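PDB 2PG0: acyl-CoA dehydrogenase from Geobacillus kaustophilus, which probably catalyses the FAD-dependent dehydrogenation of thioester-bound acyl chains, introducing a double bond between the alpha and beta carbons. Local coordinates for residues E321-K326 / E373-I378; Q246-V251 / I367-N372; I309-H312 / Q317-T320; K326-I329 / K334-A337. All coordinates share one frame; numbering follows the deposited sequence.

Overall arrangement
All four contacts lie in the helical C-terminal domain of the acyl-CoA dehydrogenase fold. Interactions 1 and 2 are its buried pair: the first packs helix 319-343 on helix 372-382 through nonpolar contacts, the second ties helix 237-273 to the loop 367-372 with a charged side chain on a backbone carbonyl. Both touch FAD, and Lys326 of interaction 1 reaches the loop of interaction 2. Interactions 3 and 4 are partly buried. Interaction 3 closes the turn leading into helix 319-343 with one isoleucine, and its His312 meets Gln246 and Gln247 of interaction 2. Interaction 4, within helix 319-343, sets an indole beside an exposed arginine, with a water bridging the arginine to the tryptophan backbone carbonyl.

Interaction 1: E321-K326 / E373-I378; sequences EVSMAK and EMMKTI. With FAD (flavin-adenine dinucleotide), chain C.
Ser323 and Met375 bring helices 319-343 and 372-382 together, their CA atoms 5.1 Å apart where the local axes approach to 8.9 Å and run nearly antiparallel, at 150°. The small serine is consistent with this closeness: the methionine chain lies directly on the helix backbone, with Met375 CB 3.6 Å from Ser323 O. The bend at chi2 (-54°) turns its SD toward the serine, 4.0 Å from Ser323 OG. Lys326 passes across the methionine at about a right angle, with its CD 3.8 Å from Met375 CG. Beyond that point its NZ leaves the interface and binds Asn372 OD1 and the carbonyls of Gly370 and Ser365, so the aliphatic part packs while the ammonium fastens the loop that leads into helix 372-382. On the other flank Ile378 CG2 comes within 3.6 Å of Ser323 OG, a hydroxyl already bonded to Val319 O of its own helix. The far side of helix 372-382 serves the cofactor. Glu373 OE1 accepts a 2.7 Å hydrogen bond from O2B of the FAD ribose, and the Met374 methyl CE lies 3.7 Å from adenine C5A. Arg290 and Gln342 of a third subunit also bind the Glu373 carboxylate. Helix 237-273 covers one side of the pair, with Arg249 against Met375 and Ile378, while helix 285-313 packs on Met324 and Ala325 through Phe304.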
# COMPACT_ATOMS: atom_id res chain seq x y z
N GLU A 321 16.64 11.67 11.77
CA GLU A 321 17.05 10.67 10.80
C GLU A 321 17.04 9.25 11.38
O GLU A 321 16.70 8.30 10.68
CB GLU A 321 18.41 11.04 10.20
CG GLU A 321 18.39 12.32 9.35
CD GLU A 321 18.49 13.63 10.15
OE1 GLU A 321 18.56 13.60 11.41
OE2 GLU A 321 18.49 14.70 9.51
N VAL A 322 17.41 9.12 12.65
CA VAL A 322 17.41 7.81 13.29
C VAL A 322 15.97 7.32 13.53
O VAL A 322 15.69 6.13 13.44
CB VAL A 322 18.27 7.77 14.59
CG1 VAL A 322 17.59 8.47 15.77
CG2 VAL A 322 18.60 6.34 14.95
N SER A 323 15.06 8.25 13.82
CA SER A 323 13.64 7.93 13.99
C SER A 323 13.02 7.48 12.66
O SER A 323 12.25 6.52 12.63
CB SER A 323 12.88 9.12 14.57
OG SER A 323 13.39 9.45 15.86
N MET A 324 13.39 8.18 11.58
CA MET A 324 13.06 7.78 10.21
C MET A 324 13.56 6.37 9.90
O MET A 324 12.80 5.50 9.46
CB MET A 324 13.69 8.77 9.21
CG MET A 324 12.98 10.11 9.11
SD MET A 324 13.78 11.28 7.97
CE MET A 324 12.53 12.58 7.97
N ALA A 325 14.85 6.15 10.14
CA ALA A 325 15.48 4.85 9.90
C ALA A 325 14.76 3.74 10.68
O ALA A 325 14.39 2.72 10.10
CB ALA A 325 16.97 4.91 10.27
N LYS A 326 14.52 3.97 11.97
CA LYS A 326 13.88 2.97 12.83
C LYS A 326 12.49 2.55 12.33
O LYS A 326 12.24 1.36 12.17
CB LYS A 326 13.82 3.47 14.27
CG LYS A 326 13.57 2.38 15.32
CD LYS A 326 12.07 2.06 15.42
CE LYS A 326 11.78 1.08 16.53
NZ LYS A 326 10.36 0.67 16.56
N GLU A 373 4.75 4.49 15.90
CA GLU A 373 3.87 5.65 16.11
C GLU A 373 4.62 6.74 16.88
O GLU A 373 4.47 7.93 16.57
CB GLU A 373 2.60 5.25 16.87
CG GLU A 373 1.64 4.34 16.09
CD GLU A 373 2.11 2.89 15.96
OE1 GLU A 373 2.87 2.38 16.83
OE2 GLU A 373 1.71 2.25 14.96
N MET A 374 5.42 6.34 17.87
CA MET A 374 6.26 7.31 18.57
C MET A 374 7.34 7.91 17.66
O MET A 374 7.67 9.09 17.77
CB MET A 374 6.87 6.72 19.85
CG MET A 374 5.86 6.41 20.96
SD MET A 374 4.90 7.84 21.55
CE MET A 374 3.43 7.77 20.53
N MET A 375 7.89 7.10 16.75
CA MET A 375 8.88 7.60 15.78
C MET A 375 8.26 8.69 14.88
O MET A 375 8.87 9.73 14.65
CB MET A 375 9.47 6.48 14.91
CG MET A 375 10.25 5.38 15.66
SD MET A 375 11.60 5.96 16.74
CE MET A 375 10.74 5.90 18.31
N LYS A 376 7.04 8.45 14.40
CA LYS A 376 6.34 9.44 13.58
C LYS A 376 6.00 10.71 14.39
O LYS A 376 6.04 11.82 13.86
CB LYS A 376 5.12 8.82 12.93
CG LYS A 376 5.48 7.75 11.90
CD LYS A 376 4.26 7.05 11.33
CE LYS A 376 4.66 5.83 10.52
NZ LYS A 376 3.46 5.09 10.03
N THR A 377 5.68 10.53 15.67
CA THR A 377 5.43 11.66 16.58
C THR A 377 6.67 12.54 16.69
O THR A 377 6.59 13.76 16.58
CB THR A 377 4.98 11.16 17.98
OG1 THR A 377 3.73 10.46 17.86
CG2 THR A 377 4.82 12.32 18.96
N ILE A 378 7.83 11.90 16.89
CA ILE A 378 9.11 12.60 17.01
C ILE A 378 9.43 13.34 15.71
O ILE A 378 9.83 14.51 15.74
CB ILE A 378 10.26 11.62 17.42
CG1 ILE A 378 10.05 11.15 18.86
CG2 ILE A 378 11.64 12.27 17.25
CD1 ILE A 378 10.83 9.89 19.22
PA FAD C . 1.64 1.26 24.67
O1A FAD C . 0.56 0.94 25.66
O2A FAD C . 2.51 2.42 25.07
O5B FAD C . 0.97 1.54 23.22
C5B FAD C . 0.07 0.60 22.65
C4B FAD C . -0.24 1.04 21.22
O4B FAD C . -0.82 2.34 21.26
C3B FAD C . 1.04 1.15 20.39
O3B FAD C . 0.80 0.74 19.06
C2B FAD C . 1.34 2.63 20.39
O2B FAD C . 2.12 3.04 19.29
C1B FAD C . -0.07 3.21 20.42
N9A FAD C . -0.05 4.60 20.90
C8A FAD C . 0.25 5.04 22.16
N7A FAD C . 0.18 6.39 22.17
C5A FAD C . -0.16 6.81 20.93
C6A FAD C . -0.36 8.08 20.39
N6A FAD C . -0.10 9.17 21.12
N1A FAD C . -0.70 8.20 19.06
C2A FAD C . -0.85 7.08 18.26
N3A FAD C . -0.65 5.82 18.80
C4A FAD C . -0.31 5.69 20.12
N1 FAD C . 11.30 -2.03 27.63
C2 FAD C . 12.39 -1.68 28.40
O2 FAD C . 12.33 -0.68 29.12
N3 FAD C . 13.54 -2.46 28.39
C4 FAD C . 13.60 -3.59 27.60
O4 FAD C . 14.61 -4.29 27.60
C4X FAD C . 12.50 -3.94 26.80
N5 FAD C . 12.54 -5.07 26.00
C5X FAD C . 11.45 -5.44 25.23
C6 FAD C . 11.52 -6.59 24.46
C7 FAD C . 10.43 -6.97 23.68
C7M FAD C . 10.57 -8.21 22.85
C8 FAD C . 9.27 -6.18 23.68
C8M FAD C . 8.05 -6.53 22.87
C9 FAD C . 9.20 -5.04 24.46
C9A FAD C . 10.29 -4.65 25.24
N10 FAD C . 10.25 -3.49 26.03
C10 FAD C . 11.34 -3.15 26.82
C1' FAD C . 9.05 -2.57 26.01
C2' FAD C . 8.80 -1.80 24.70
O2' FAD C . 9.68 -0.71 24.50
C3' FAD C . 7.36 -1.29 24.75
O3' FAD C . 6.53 -2.41 24.49
C4' FAD C . 7.04 -0.15 23.78
O4' FAD C . 7.71 1.05 24.13
C5' FAD C . 5.54 0.13 23.70
O5' FAD C . 4.99 0.31 24.99
P FAD C . 3.69 -0.54 25.40
O1P FAD C . 3.92 -2.01 25.15
O2P FAD C . 3.34 -0.27 26.84
O3P FAD C . 2.52 -0.06 24.39

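Interaction 2: Q246-V251 / I367-N372. With FAD (flavin-adenine dinucleotide), chain C.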
# COMPACT_ATOMS: atom_id res chain seq x y z
N GLN A 246 18.94 7.72 20.85
CA GLN A 246 19.45 7.87 19.47
C GLN A 246 20.24 6.62 19.05
O GLN A 246 19.93 6.01 18.03
CB GLN A 246 20.29 9.15 19.28
CG GLN A 246 20.99 9.27 17.88
CD GLN A 246 21.73 10.60 17.62
OE1 GLN A 246 21.17 11.70 17.74
NE2 GLN A 246 23.00 10.49 17.22
N GLN A 247 21.24 6.24 19.84
CA GLN A 247 21.99 5.01 19.56
C GLN A 247 21.10 3.76 19.63
O GLN A 247 21.23 2.87 18.79
CB GLN A 247 23.23 4.87 20.46
CG GLN A 247 24.08 3.63 20.15
CD GLN A 247 25.55 3.81 20.47
OE1 GLN A 247 26.19 4.77 20.02
NE2 GLN A 247 26.11 2.88 21.23
N GLU A 248 20.21 3.70 20.62
CA GLU A 248 19.28 2.56 20.77
C GLU A 248 18.46 2.33 19.50
O GLU A 248 18.40 1.21 18.97
CB GLU A 248 18.36 2.74 21.99
CG GLU A 248 17.41 1.55 22.22
CD GLU A 248 16.63 1.61 23.54
OE1 GLU A 248 17.13 2.20 24.53
OE2 GLU A 248 15.51 1.04 23.59
N ARG A 249 17.83 3.39 19.00
CA ARG A 249 17.03 3.32 17.78
C ARG A 249 17.86 2.95 16.55
O ARG A 249 17.39 2.22 15.67
CB ARG A 249 16.23 4.61 17.59
CG ARG A 249 15.09 4.71 18.60
CD ARG A 249 14.64 6.12 18.89
NE ARG A 249 13.67 6.09 19.99
CZ ARG A 249 13.24 7.16 20.66
NH1 ARG A 249 13.70 8.37 20.38
NH2 ARG A 249 12.35 7.01 21.64
N LEU A 250 19.10 3.44 16.51
CA LEU A 250 20.02 3.09 15.43
C LEU A 250 20.35 1.60 15.43
O LEU A 250 20.41 0.97 14.37
CB LEU A 250 21.31 3.94 15.50
CG LEU A 250 22.33 3.77 14.36
CD1 LEU A 250 21.67 3.92 12.97
CD2 LEU A 250 23.49 4.75 14.52
N VAL A 251 20.55 1.04 16.62
CA VAL A 251 20.85 -0.39 16.76
C VAL A 251 19.69 -1.24 16.25
O VAL A 251 19.89 -2.20 15.50
CB VAL A 251 21.24 -0.73 18.23
CG1 VAL A 251 21.26 -2.23 18.46
CG2 VAL A 251 22.61 -0.11 18.56
N ILE A 367 7.82 -2.24 17.53
CA ILE A 367 7.25 -1.94 18.84
C ILE A 367 8.32 -1.46 19.83
O ILE A 367 8.16 -0.41 20.45
CB ILE A 367 6.46 -3.15 19.40
CG1 ILE A 367 5.24 -3.43 18.51
CG2 ILE A 367 6.00 -2.91 20.85
CD1 ILE A 367 4.59 -4.80 18.75
N TYR A 368 9.41 -2.22 19.97
CA TYR A 368 10.40 -1.84 20.99
C TYR A 368 11.36 -0.74 20.53
O TYR A 368 11.40 -0.41 19.34
CB TYR A 368 11.10 -3.06 21.62
CG TYR A 368 11.85 -4.00 20.68
CD1 TYR A 368 12.72 -3.52 19.70
CD2 TYR A 368 11.74 -5.38 20.85
CE1 TYR A 368 13.43 -4.40 18.87
CE2 TYR A 368 12.44 -6.26 20.03
CZ TYR A 368 13.28 -5.76 19.04
OH TYR A 368 13.97 -6.65 18.24
N ALA A 369 12.11 -0.18 21.49
CA ALA A 369 12.93 1.02 21.31
C ALA A 369 12.07 2.25 20.95
O ALA A 369 12.58 3.24 20.43
CB ALA A 369 14.06 0.80 20.29
N GLY A 370 10.78 2.17 21.27
CA GLY A 370 9.81 3.20 20.90
C GLY A 370 9.01 2.69 19.73
O GLY A 370 9.58 2.28 18.72
N THR A 371 7.68 2.70 19.85
CA THR A 371 6.83 2.24 18.76
C THR A 371 7.01 3.12 17.53
O THR A 371 7.46 4.26 17.63
CB THR A 371 5.33 2.27 19.12
OG1 THR A 371 4.94 3.64 19.33
CG2 THR A 371 5.04 1.44 20.35
N ASN A 372 6.64 2.58 16.37
CA ASN A 372 6.76 3.34 15.13
C ASN A 372 5.84 4.57 15.13
O ASN A 372 6.14 5.59 14.49
CB ASN A 372 6.57 2.42 13.91
CG ASN A 372 7.76 1.51 13.68
OD1 ASN A 372 8.77 1.60 14.40
ND2 ASN A 372 7.68 0.65 12.67
PA FAD C . 1.64 1.26 24.67
O1A FAD C . 0.56 0.94 25.66
O2A FAD C . 2.51 2.42 25.07
O5B FAD C . 0.97 1.54 23.22
C5B FAD C . 0.07 0.60 22.65
C4B FAD C . -0.24 1.04 21.22
O4B FAD C . -0.82 2.34 21.26
C3B FAD C . 1.04 1.15 20.39
O3B FAD C . 0.80 0.74 19.06
C2B FAD C . 1.34 2.63 20.39
O2B FAD C . 2.12 3.04 19.29
C1B FAD C . -0.07 3.21 20.42
N9A FAD C . -0.05 4.60 20.90
C8A FAD C . 0.25 5.04 22.16
N7A FAD C . 0.18 6.39 22.17
C5A FAD C . -0.16 6.81 20.93
C6A FAD C . -0.36 8.08 20.39
N6A FAD C . -0.10 9.17 21.12
N1A FAD C . -0.70 8.20 19.06
C2A FAD C . -0.85 7.08 18.26
N3A FAD C . -0.65 5.82 18.80
C4A FAD C . -0.31 5.69 20.12
N1 FAD C . 11.30 -2.03 27.63
C2 FAD C . 12.39 -1.68 28.40
O2 FAD C . 12.33 -0.68 29.12
N3 FAD C . 13.54 -2.46 28.39
C4 FAD C . 13.60 -3.59 27.60
O4 FAD C . 14.61 -4.29 27.60
C4X FAD C . 12.50 -3.94 26.80
N5 FAD C . 12.54 -5.07 26.00
C5X FAD C . 11.45 -5.44 25.23
C6 FAD C . 11.52 -6.59 24.46
C7 FAD C . 10.43 -6.97 23.68
C7M FAD C . 10.57 -8.21 22.85
C8 FAD C . 9.27 -6.18 23.68
C8M FAD C . 8.05 -6.53 22.87
C9 FAD C . 9.20 -5.04 24.46
C9A FAD C . 10.29 -4.65 25.24
N10 FAD C . 10.25 -3.49 26.03
C10 FAD C . 11.34 -3.15 26.82
C1' FAD C . 9.05 -2.57 26.01
C2' FAD C . 8.80 -1.80 24.70
O2' FAD C . 9.68 -0.71 24.50
C3' FAD C . 7.36 -1.29 24.75
O3' FAD C . 6.53 -2.41 24.49
C4' FAD C . 7.04 -0.15 23.78
O4' FAD C . 7.71 1.05 24.13
C5' FAD C . 5.54 0.13 23.70
O5' FAD C . 4.99 0.31 24.99
P FAD C . 3.69 -0.54 25.40
O1P FAD C . 3.92 -2.01 25.15
O2P FAD C . 3.34 -0.27 26.84
O3P FAD C . 2.52 -0.06 24.39
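Arg249 grips the Ala369 carbonyl, joining helix 237-273 to the FAD-binding loop that precedes helix 372-382 in the C-terminal helical domain of the acyl-CoA dehydrogenase fold. From CB, which stops short of the loop, the chain leaves with CG anti to the carbonyl carbon (chi1 -72°) and stays extended as far as NE. CG passes 3.4 Å from Ala369 O and CD 3.9 Å from it. NE then donates a 3.1 Å hydrogen bond to Ala369 O. The bond is nearly straight, 169° at the hydrogen, and approaches close to the C=O axis with the oxygen in the guanidinium plane. At the tip NH2 is 4.0 Å from Ala369 O, and a CB on Gly370 would crowd it and jam against the carbonyl O of Ala369. A leucine at Arg249 would probably leave Ala369 O without this donor and the loop less firmly held to helix 237-273. Glu248 meets the alanine at CA and CB rather than at its carbonyl, with OE2 3.4 Å from Ala369 CA and 3.6 Å from Ala369 CB. The same loop carries the cofactor contacts: Tyr368 presents its ring edge to the dimethylbenzene end of the flavin, with CD2 3.5 Å from FAD C7. Thr371 is the N-cap of helix 372-382, and its OG1, which caps Met374 N, also donates a 2.9 Å hydrogen bond to FAD O2B.

Interaction 3: I309-H312 / Q317-T320; sequences IEEH and QIVT
Ile318 drives its CD1 methyl against the last turn of helix 285-313, lying 3.5 Å from Glu311 CB and equally close to His312 N. The contact closes the short connection between two consecutive helices of the C-terminal helical domain of the acyl-CoA dehydrogenase fold: Ile318 occupies the N-cap position of helix 319-343, and its side chain folds back across the turn onto the helix just completed. CG1 is held between the backbone N and the carbonyl carbon (chi1 40°), which aims CD1 at the Glu311-His312 peptide and leaves CG2 4.0 Å from Glu311 CB. Glu311 CB receives the isoleucine; beyond it the chain bends at chi2 (-64°), and OE2 forms a salt bridge with Arg307. Trimming Ile318 to an alanine would probably open a gap beside Glu311 CB and His312 N and leave the turn less firmly packed on helix 285-313. Helix 237-273 secures both sides of the turn, with Gln246 OE1 accepting from Ile318 N and Gln246 NE2 bonded to His312 ND1. The other imidazole nitrogen, NE2, meets Gln247 OE1, so both ring nitrogens are held. His312 CB lies 4.1 Å from Ile318 CD1.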
# COMPACT_ATOMS: atom_id res chain seq x y z
N ILE A 309 24.64 5.97 10.28
CA ILE A 309 25.83 5.49 11.02
C ILE A 309 26.99 6.50 10.90
O ILE A 309 27.56 6.90 11.90
CB ILE A 309 26.27 4.06 10.56
CG1 ILE A 309 25.27 3.00 11.06
CG2 ILE A 309 27.69 3.72 11.05
CD1 ILE A 309 25.37 1.66 10.32
N GLU A 310 27.29 6.92 9.67
CA GLU A 310 28.35 7.91 9.42
C GLU A 310 28.14 9.21 10.20
O GLU A 310 29.06 9.68 10.87
CB GLU A 310 28.49 8.19 7.91
CG GLU A 310 29.04 7.01 7.11
CD GLU A 310 28.97 7.25 5.60
OE1 GLU A 310 28.70 8.39 5.19
OE2 GLU A 310 29.18 6.27 4.84
N GLU A 311 26.93 9.78 10.11
CA GLU A 311 26.56 10.97 10.89
C GLU A 311 26.74 10.76 12.39
O GLU A 311 27.31 11.62 13.09
CB GLU A 311 25.10 11.35 10.62
CG GLU A 311 24.83 11.97 9.27
CD GLU A 311 25.53 13.30 9.09
OE1 GLU A 311 25.00 14.34 9.54
OE2 GLU A 311 26.62 13.29 8.48
N HIS A 312 26.25 9.63 12.89
CA HIS A 312 26.37 9.26 14.30
C HIS A 312 27.84 9.23 14.74
O HIS A 312 28.20 9.82 15.75
CB HIS A 312 25.73 7.90 14.53
CG HIS A 312 25.64 7.50 15.97
ND1 HIS A 312 25.03 8.28 16.92
CD2 HIS A 312 26.08 6.39 16.61
CE1 HIS A 312 25.10 7.68 18.10
NE2 HIS A 312 25.73 6.53 17.94
N GLN A 317 24.14 15.29 15.91
CA GLN A 317 22.83 15.04 16.50
C GLN A 317 21.83 14.79 15.37
O GLN A 317 21.51 15.71 14.60
CB GLN A 317 22.39 16.25 17.34
CG GLN A 317 21.30 15.96 18.37
CD GLN A 317 20.44 17.18 18.70
OE1 GLN A 317 20.95 18.30 18.80
NE2 GLN A 317 19.14 16.96 18.86
N ILE A 318 21.35 13.55 15.27
CA ILE A 318 20.46 13.12 14.18
C ILE A 318 19.19 12.39 14.68
O ILE A 318 18.84 11.30 14.22
CB ILE A 318 21.22 12.27 13.12
CG1 ILE A 318 22.21 11.33 13.81
CG2 ILE A 318 21.94 13.20 12.12
CD1 ILE A 318 22.77 10.26 12.95
N VAL A 319 18.51 13.04 15.61
CA VAL A 319 17.26 12.54 16.19
C VAL A 319 16.22 12.21 15.12
O VAL A 319 15.60 11.14 15.14
CB VAL A 319 16.70 13.58 17.22
CG1 VAL A 319 15.35 13.14 17.77
CG2 VAL A 319 17.70 13.80 18.36
N THR A 320 16.03 13.13 14.17
CA THR A 320 15.05 12.94 13.09
C THR A 320 15.39 11.73 12.22
O THR A 320 14.54 10.87 11.98
CB THR A 320 14.95 14.19 12.20
OG1 THR A 320 14.58 15.31 13.01
CG2 THR A 320 13.91 13.99 11.10

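Interaction 4: K326-I329 / K334-A337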
# COMPACT_ATOMS: atom_id res chain seq x y z
N LYS A 326 14.52 3.97 11.97
CA LYS A 326 13.88 2.97 12.83
C LYS A 326 12.49 2.55 12.33
O LYS A 326 12.24 1.36 12.17
CB LYS A 326 13.82 3.47 14.27
CG LYS A 326 13.57 2.38 15.32
CD LYS A 326 12.07 2.06 15.42
CE LYS A 326 11.78 1.08 16.53
NZ LYS A 326 10.36 0.67 16.56
N TRP A 327 11.59 3.50 12.10
CA TRP A 327 10.23 3.10 11.72
C TRP A 327 10.18 2.54 10.30
O TRP A 327 9.55 1.51 10.07
CB TRP A 327 9.19 4.22 11.97
CG TRP A 327 8.98 5.20 10.84
CD1 TRP A 327 9.49 6.46 10.73
CD2 TRP A 327 8.17 5.00 9.66
NE1 TRP A 327 9.07 7.05 9.56
CE2 TRP A 327 8.26 6.18 8.89
CE3 TRP A 327 7.39 3.94 9.19
CZ2 TRP A 327 7.60 6.33 7.67
CZ3 TRP A 327 6.72 4.08 7.97
CH2 TRP A 327 6.84 5.27 7.22
N TRP A 328 10.84 3.20 9.36
CA TRP A 328 10.72 2.80 7.96
C TRP A 328 11.36 1.44 7.69
O TRP A 328 10.78 0.62 6.99
CB TRP A 328 11.27 3.87 7.02
CG TRP A 328 10.88 3.60 5.60
CD1 TRP A 328 9.74 4.03 4.96
CD2 TRP A 328 11.60 2.80 4.65
NE1 TRP A 328 9.73 3.57 3.67
CE2 TRP A 328 10.85 2.81 3.45
CE3 TRP A 328 12.81 2.10 4.69
CZ2 TRP A 328 11.28 2.14 2.30
CZ3 TRP A 328 13.24 1.43 3.55
CH2 TRP A 328 12.47 1.46 2.37
N ILE A 329 12.55 1.22 8.25
CA ILE A 329 13.26 -0.05 8.04
C ILE A 329 12.54 -1.22 8.72
O ILE A 329 12.45 -2.31 8.16
CB ILE A 329 14.76 0.03 8.43
CG1 ILE A 329 15.50 0.99 7.49
CG2 ILE A 329 15.42 -1.35 8.33
CD1 ILE A 329 16.93 1.35 7.94
N LYS A 334 9.22 -6.02 7.90
CA LYS A 334 7.95 -6.72 8.08
C LYS A 334 7.33 -7.09 6.73
O LYS A 334 6.83 -8.21 6.57
CB LYS A 334 6.98 -5.89 8.94
CG LYS A 334 7.30 -5.95 10.43
CD LYS A 334 6.64 -4.80 11.22
CE LYS A 334 5.13 -4.87 11.21
NZ LYS A 334 4.54 -3.61 11.80
N ARG A 335 7.39 -6.17 5.77
CA ARG A 335 6.85 -6.42 4.44
C ARG A 335 7.66 -7.49 3.72
O ARG A 335 7.11 -8.37 3.07
CB ARG A 335 6.84 -5.14 3.60
CG ARG A 335 5.82 -4.10 4.07
CD ARG A 335 5.56 -3.06 2.98
NE ARG A 335 6.77 -2.32 2.61
CZ ARG A 335 7.29 -1.31 3.31
NH1 ARG A 335 6.71 -0.89 4.42
NH2 ARG A 335 8.39 -0.70 2.88
N VAL A 336 8.98 -7.40 3.84
CA VAL A 336 9.86 -8.46 3.35
C VAL A 336 9.47 -9.83 3.91
O VAL A 336 9.34 -10.79 3.16
CB VAL A 336 11.35 -8.12 3.61
CG1 VAL A 336 12.25 -9.34 3.36
CG2 VAL A 336 11.77 -6.93 2.74
N ALA A 337 9.25 -9.91 5.22
CA ALA A 337 8.90 -11.16 5.88
C ALA A 337 7.60 -11.75 5.33
O ALA A 337 7.52 -12.95 5.08
CB ALA A 337 8.83 -10.97 7.40
O HOH W 1 8.73 1.10 5.38
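Trp328 and Arg335 lie two turns apart on a single helix, 319-343, with 10.6 Å between the CA of Trp328 and the CA of Arg335, a separation that these two long side chains bridge. Trp328 sets off with its CA–CB bond pointing away from the arginine, but CG stands anti to the backbone N (chi1 -168°) and the far end of the indole comes nearer. Arg335 extends and then bends at chi3, so that its NH2 ends 4.1 Å from Trp328 CZ2, obliquely above the ring and displaced toward the rim. Guanidinium and indole planes are 66° apart, so they do not stack. Arg335 CZ lies 5.8 Å from the centroid of the five-membered ring of Trp328, a long cation-pi pair and at most a weak attraction. A water gives the firmer link: it donates a 2.7 Å hydrogen bond to Trp328 O and accepts one of 3.0 Å from Arg335 NH1, lying in the guanidinium plane. The arginine's main polar partner is Glu297 of helix 285-313, which forms a salt bridge with NH2 and also packs on Trp328. The preceding residue, Trp327, carries Trp328 CB 4.1 Å above the centre of its own ring, and its NE1 is hydrogen-bonded to Thr296 of the second subunit. Around the contact, Ile329, Val336 and Ala337 pack on helix 237-273, while Leu300 of the second subunit covers Trp328, placing this part of helix 319-343 at the subunit interface.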